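Local coordinates for CD180 antigen (PDB 3T6Q), which may cooperate with MD-1 and TLR4 in the innate immune response of B cells to bacterial lipopolysaccharide, leading to NF-kappa-B activation, at residues A[569-572]-A[577-580]; A[514-519]-A[528-533]. One frame throughout, in Å; residues are numbered along the deposited sequence. Where two conformers were deposited one is given.

Both contacts lie near the C-terminal end of the leucine-rich-repeat solenoid, and contact 2 comes wholly earlier in the chain than contact 1. Contact 2 (514-519 with 528-533) joins LRR 18 to LRR 19; contact 1 (569-572 with 577-580) lies in the LRRCT region. Their centres are about 14 Å apart and their nearest atoms about 5 Å. Strand 551-553 runs between strands 527-529 and 579-580 and bonds to both, while helix 543-547 touches Ile-517 of contact 2 and Trp-571 of contact 1. Neither contact is touched by another protein chain of the assembly.

Contact 1: A[569-572]-A[577-580]; sequences LEWY and QKLE
Leu-579 reaches from the short, weakly bonded strand about 579-580 to two aromatic side chains of helix 566-574, and all its contacts with them are apolar. Its CD1 methyl sits over one face of the Tyr-572 ring, 3.7 Å from the centroid and 22° off the normal, a CH-pi contact displaced toward the CD2-CE2 side; CD1 is 3.5 Å from Tyr-572 CD2. Both leucine methyls, CD1 and CD2, lie 4.1 Å from Trp-571 CZ3, so CD1 touches both rings. With CG anti to the backbone N (chi1 -169°), Tyr-572 swings its ring off the helix so that one face meets Leu-579 CD1. Lys-578 brushes the indole with its aliphatic part, CD lying 4.5 Å from Trp-571 CZ2. This is the LRRCT region, where the helix packs beside the strand that ends the solenoid's parallel series within this chain. Backbone hydrogen bonds of Lys-578 and Glu-580 with Ile-552 join the 577-580 segment to strand 551-553. Farther out, Ser-547 fixes two polar ends: its OG bonds Trp-571 NE1, and its carbonyl O bonds Lys-578 NZ, which also bonds the carbonyl O of Gln-549. Leu-543 and Leu-546 pack on Trp-571, whereas Tyr-572 also touches Thr-582, Thr-585 and Leu-598.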
loop_
_atom_site.group_PDB
_atom_site.type_symbol
_atom_site.label_atom_id
_atom_site.label_comp_id
_atom_site.label_asym_id
_atom_site.label_seq_id
_atom_site.Cartn_x
_atom_site.Cartn_y
_atom_site.Cartn_z
ATOM N N LEU A 569 -7.020 -31.639 53.257
ATOM C CA LEU A 569 -7.878 -31.908 52.102
ATOM C C LEU A 569 -9.337 -31.456 52.307
ATOM O O LEU A 569 -9.930 -30.844 51.419
ATOM C CB LEU A 569 -7.819 -33.391 51.699
ATOM C CG LEU A 569 -6.444 -33.877 51.223
ATOM C CD1 LEU A 569 -6.389 -35.405 51.130
ATOM C CD2 LEU A 569 -6.067 -33.221 49.898
ATOM N N GLU A 570 -9.884 -31.750 53.476
ATOM C CA GLU A 570 -11.230 -31.293 53.874
ATOM C C GLU A 570 -11.300 -29.742 53.953
ATOM O O GLU A 570 -12.223 -29.115 53.411
ATOM C CB GLU A 570 -11.611 -31.927 55.217
ATOM C CG GLU A 570 -12.062 -33.393 55.054
ATOM C CD GLU A 570 -12.267 -34.156 56.371
ATOM O OE1 GLU A 570 -12.331 -33.535 57.450
ATOM O OE2 GLU A 570 -12.362 -35.403 56.327
ATOM N N TRP A 571 -10.293 -29.151 54.595
ATOM C CA TRP A 571 -10.153 -27.699 54.701
ATOM C C TRP A 571 -10.136 -27.077 53.338
ATOM O O TRP A 571 -10.795 -26.039 53.119
ATOM C CB TRP A 571 -8.894 -27.332 55.503
ATOM C CG TRP A 571 -8.638 -25.848 55.633
ATOM C CD1 TRP A 571 -8.963 -25.033 56.703
ATOM C CD2 TRP A 571 -7.979 -24.961 54.659
ATOM N NE1 TRP A 571 -8.578 -23.744 56.465
ATOM C CE2 TRP A 571 -7.999 -23.624 55.251
ATOM C CE3 TRP A 571 -7.442 -25.125 53.395
ATOM C CZ2 TRP A 571 -7.456 -22.516 54.600
ATOM C CZ3 TRP A 571 -6.905 -23.992 52.735
ATOM C CH2 TRP A 571 -6.923 -22.721 53.332
ATOM N N TYR A 572 -9.380 -27.683 52.413
ATOM C CA TYR A 572 -9.213 -27.182 51.049
ATOM C C TYR A 572 -10.557 -27.010 50.350
ATOM O O TYR A 572 -10.792 -25.977 49.697
ATOM C CB TYR A 572 -8.309 -28.114 50.241
ATOM C CG TYR A 572 -7.849 -27.588 48.885
ATOM C CD1 TYR A 572 -8.611 -27.805 47.720
ATOM C CD2 TYR A 572 -6.647 -26.892 48.760
ATOM C CE1 TYR A 572 -8.183 -27.336 46.483
ATOM C CE2 TYR A 572 -6.193 -26.454 47.522
ATOM C CZ TYR A 572 -6.970 -26.660 46.390
ATOM O OH TYR A 572 -6.521 -26.205 45.168
ATOM N N GLN A 577 -12.443 -20.164 48.394
ATOM C CA GLN A 577 -12.470 -18.706 48.237
ATOM C C GLN A 577 -11.180 -18.055 48.820
ATOM O O GLN A 577 -10.896 -16.885 48.535
ATOM C CB GLN A 577 -13.751 -18.125 48.884
ATOM C CG GLN A 577 -13.722 -17.997 50.412
ATOM C CD GLN A 577 -13.859 -19.329 51.169
ATOM O OE1 GLN A 577 -14.143 -20.392 50.588
ATOM N NE2 GLN A 577 -13.647 -19.273 52.483
ATOM N N LYS A 578 -10.438 -18.792 49.660
ATOM C CA LYS A 578 -9.133 -18.314 50.159
ATOM C C LYS A 578 -7.965 -18.788 49.272
ATOM O O LYS A 578 -6.816 -18.526 49.581
ATOM C CB LYS A 578 -8.892 -18.734 51.614
ATOM C CG LYS A 578 -9.920 -18.233 52.608
ATOM C CD LYS A 578 -9.544 -18.627 54.032
ATOM C CE LYS A 578 -10.642 -18.176 54.962
ATOM N NZ LYS A 578 -10.469 -16.711 55.221
ATOM N N LEU A 579 -8.244 -19.464 48.166
ATOM C CA LEU A 579 -7.163 -20.096 47.408
ATOM C C LEU A 579 -7.010 -19.521 46.025
ATOM O O LEU A 579 -7.997 -19.353 45.320
ATOM C CB LEU A 579 -7.317 -21.642 47.363
ATOM C CG LEU A 579 -7.148 -22.349 48.736
ATOM C CD1 LEU A 579 -7.889 -23.672 48.775
ATOM C CD2 LEU A 579 -5.684 -22.562 49.089
ATOM N N GLU A 580 -5.765 -19.251 45.639
ATOM C CA GLU A 580 -5.415 -18.701 44.335
ATOM C C GLU A 580 -4.724 -19.767 43.461
ATOM O O GLU A 580 -3.927 -20.552 43.972
ATOM C CB GLU A 580 -4.449 -17.527 44.565
ATOM C CG GLU A 580 -3.998 -16.823 43.300
ATOM C CD GLU A 580 -3.042 -15.673 43.583
ATOM O OE1 GLU A 580 -3.502 -14.520 43.582
ATOM O OE2 GLU A 580 -1.846 -15.914 43.843
#

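Contact 2: A[514-519]-A[528-533]; sequences SSSIEA and LNLASN
Ile-517 and Leu-530 bring together a 3-10 segment, with bonds such as Ile-517 N to Ser-514 O (3.0 Å), and the turn leaving strand 527-529, their CA atoms 9.2 Å apart. The touch is slight and apolar: Ile-517 CG1 meets Leu-530 CD1 at 3.9 Å, the two side chains set at a slant. In the isoleucine, CG1 is turned opposite the carbonyl carbon (chi1 -67°), and this branch, not CG2, makes the contact. The other leucine methyl, CD2, stands 4.4 Å from Ser-516 OG, a hydroxyl hydrogen-bonded to the carbonyl O of Thr-513. The pairing spans the interior of the leucine-rich-repeat solenoid, from the 3-10 segment of LRR 18 to the strand side of LRR 19. At the end of the strand, Asn-529 forms an Asx turn, its OD1 accepting from Ala-531 N at 3.0 Å. Asn-533 ND2 donates to Leu-530 O at 3.1 Å; this N-H is nearly straight on the oxygen (169°) but comes from above the carbonyl plane. Asn-533 ND2 also donates to Leu-507 O, and Asn-533 OD1 accepts from Leu-512 N, as in the asparagine ladder of leucine-rich repeats; Asn-557 ND2 likewise bonds Leu-530 O. Ile-545 of helix 543-547 packs on Ile-517.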
loop_
_atom_site.group_PDB
_atom_site.type_symbol
_atom_site.label_atom_id
_atom_site.label_comp_id
_atom_site.label_asym_id
_atom_site.label_seq_id
_atom_site.Cartn_x
_atom_site.Cartn_y
_atom_site.Cartn_z
ATOM N N SER A 514 5.802 -27.423 55.335
ATOM C CA SER A 514 4.595 -26.789 55.877
ATOM C C SER A 514 4.820 -26.025 57.186
ATOM O O SER A 514 4.083 -25.069 57.474
ATOM C CB SER A 514 3.496 -27.840 56.075
ATOM O OG SER A 514 3.919 -28.706 57.108
ATOM N N SER A 515 5.810 -26.416 57.997
ATOM C CA SER A 515 5.997 -25.704 59.288
ATOM C C SER A 515 6.390 -24.205 59.122
ATOM O O SER A 515 6.212 -23.427 60.050
ATOM C CB SER A 515 6.952 -26.442 60.229
ATOM O OG SER A 515 8.287 -26.412 59.738
ATOM N N SER A 516 6.884 -23.810 57.942
ATOM C CA SER A 516 7.064 -22.383 57.615
ATOM C C SER A 516 5.811 -21.517 57.861
ATOM O O SER A 516 5.928 -20.334 58.183
ATOM C CB SER A 516 7.502 -22.231 56.148
ATOM O OG SER A 516 6.455 -22.606 55.232
ATOM N N ILE A 517 4.623 -22.113 57.720
ATOM C CA ILE A 517 3.330 -21.443 57.940
ATOM C C ILE A 517 3.225 -20.873 59.378
ATOM O O ILE A 517 2.591 -19.825 59.592
ATOM C CB ILE A 517 2.157 -22.400 57.562
ATOM C CG1 ILE A 517 2.181 -22.653 56.041
ATOM C CG2 ILE A 517 0.802 -21.861 58.088
ATOM C CD1 ILE A 517 1.356 -23.826 55.531
ATOM N N GLU A 518 3.888 -21.522 60.332
ATOM C CA GLU A 518 3.939 -21.051 61.743
ATOM C C GLU A 518 4.541 -19.650 61.956
ATOM O O GLU A 518 4.300 -19.011 62.982
ATOM C CB GLU A 518 4.674 -22.066 62.634
ATOM C CG GLU A 518 4.429 -21.888 64.128
ATOM C CD GLU A 518 2.990 -22.136 64.566
ATOM O OE1 GLU A 518 2.574 -21.523 65.569
ATOM O OE2 GLU A 518 2.276 -22.957 63.944
ATOM N N ALA A 519 5.336 -19.191 60.995
ATOM C CA ALA A 519 5.927 -17.855 61.026
ATOM C C ALA A 519 4.895 -16.743 60.744
ATOM O O ALA A 519 5.175 -15.580 61.021
ATOM C CB ALA A 519 7.058 -17.783 59.997
ATOM N N LEU A 528 -0.654 -14.582 50.879
ATOM C CA LEU A 528 0.466 -15.465 51.238
ATOM C C LEU A 528 0.762 -16.327 50.025
ATOM O O LEU A 528 -0.035 -17.191 49.674
ATOM C CB LEU A 528 0.123 -16.356 52.401
ATOM C CG LEU A 528 1.169 -17.450 52.739
ATOM C CD1 LEU A 528 2.537 -16.867 53.060
ATOM C CD2 LEU A 528 0.674 -18.282 53.919
ATOM N N ASN A 529 1.875 -16.053 49.362
ATOM C CA ASN A 529 2.244 -16.840 48.189
ATOM C C ASN A 529 3.255 -17.898 48.593
ATOM O O ASN A 529 4.382 -17.566 48.948
ATOM C CB ASN A 529 2.840 -15.919 47.098
ATOM C CG ASN A 529 3.014 -16.627 45.772
ATOM O OD1 ASN A 529 2.777 -17.821 45.656
ATOM N ND2 ASN A 529 3.452 -15.879 44.756
ATOM N N LEU A 530 2.822 -19.167 48.576
ATOM C CA LEU A 530 3.692 -20.305 48.853
ATOM C C LEU A 530 3.969 -21.127 47.578
ATOM O O LEU A 530 4.342 -22.298 47.678
ATOM C CB LEU A 530 3.103 -21.208 49.959
ATOM C CG LEU A 530 3.258 -20.534 51.348
ATOM C CD1 LEU A 530 2.410 -21.187 52.432
ATOM C CD2 LEU A 530 4.707 -20.516 51.773
ATOM N N ALA A 531 3.778 -20.544 46.390
ATOM C CA ALA A 531 3.922 -21.310 45.153
ATOM C C ALA A 531 5.331 -21.866 45.041
ATOM O O ALA A 531 6.290 -21.227 45.511
ATOM C CB ALA A 531 3.613 -20.438 43.913
ATOM N N SER A 532 5.469 -23.052 44.418
ATOM C CA SER A 532 6.782 -23.646 44.147
ATOM C C SER A 532 7.641 -23.770 45.388
ATOM O O SER A 532 8.714 -23.192 45.471
ATOM C CB SER A 532 7.570 -22.893 43.068
ATOM O OG SER A 532 6.833 -22.909 41.861
ATOM N N ASN A 533 7.140 -24.499 46.361
ATOM C CA ASN A 533 7.934 -24.858 47.521
ATOM C C ASN A 533 7.902 -26.376 47.660
ATOM O O ASN A 533 7.625 -27.052 46.684
ATOM C CB ASN A 533 7.350 -24.148 48.737
ATOM C CG ASN A 533 7.984 -22.787 48.901
ATOM O OD1 ASN A 533 9.174 -22.714 49.163
ATOM N ND2 ASN A 533 7.223 -21.708 48.630
#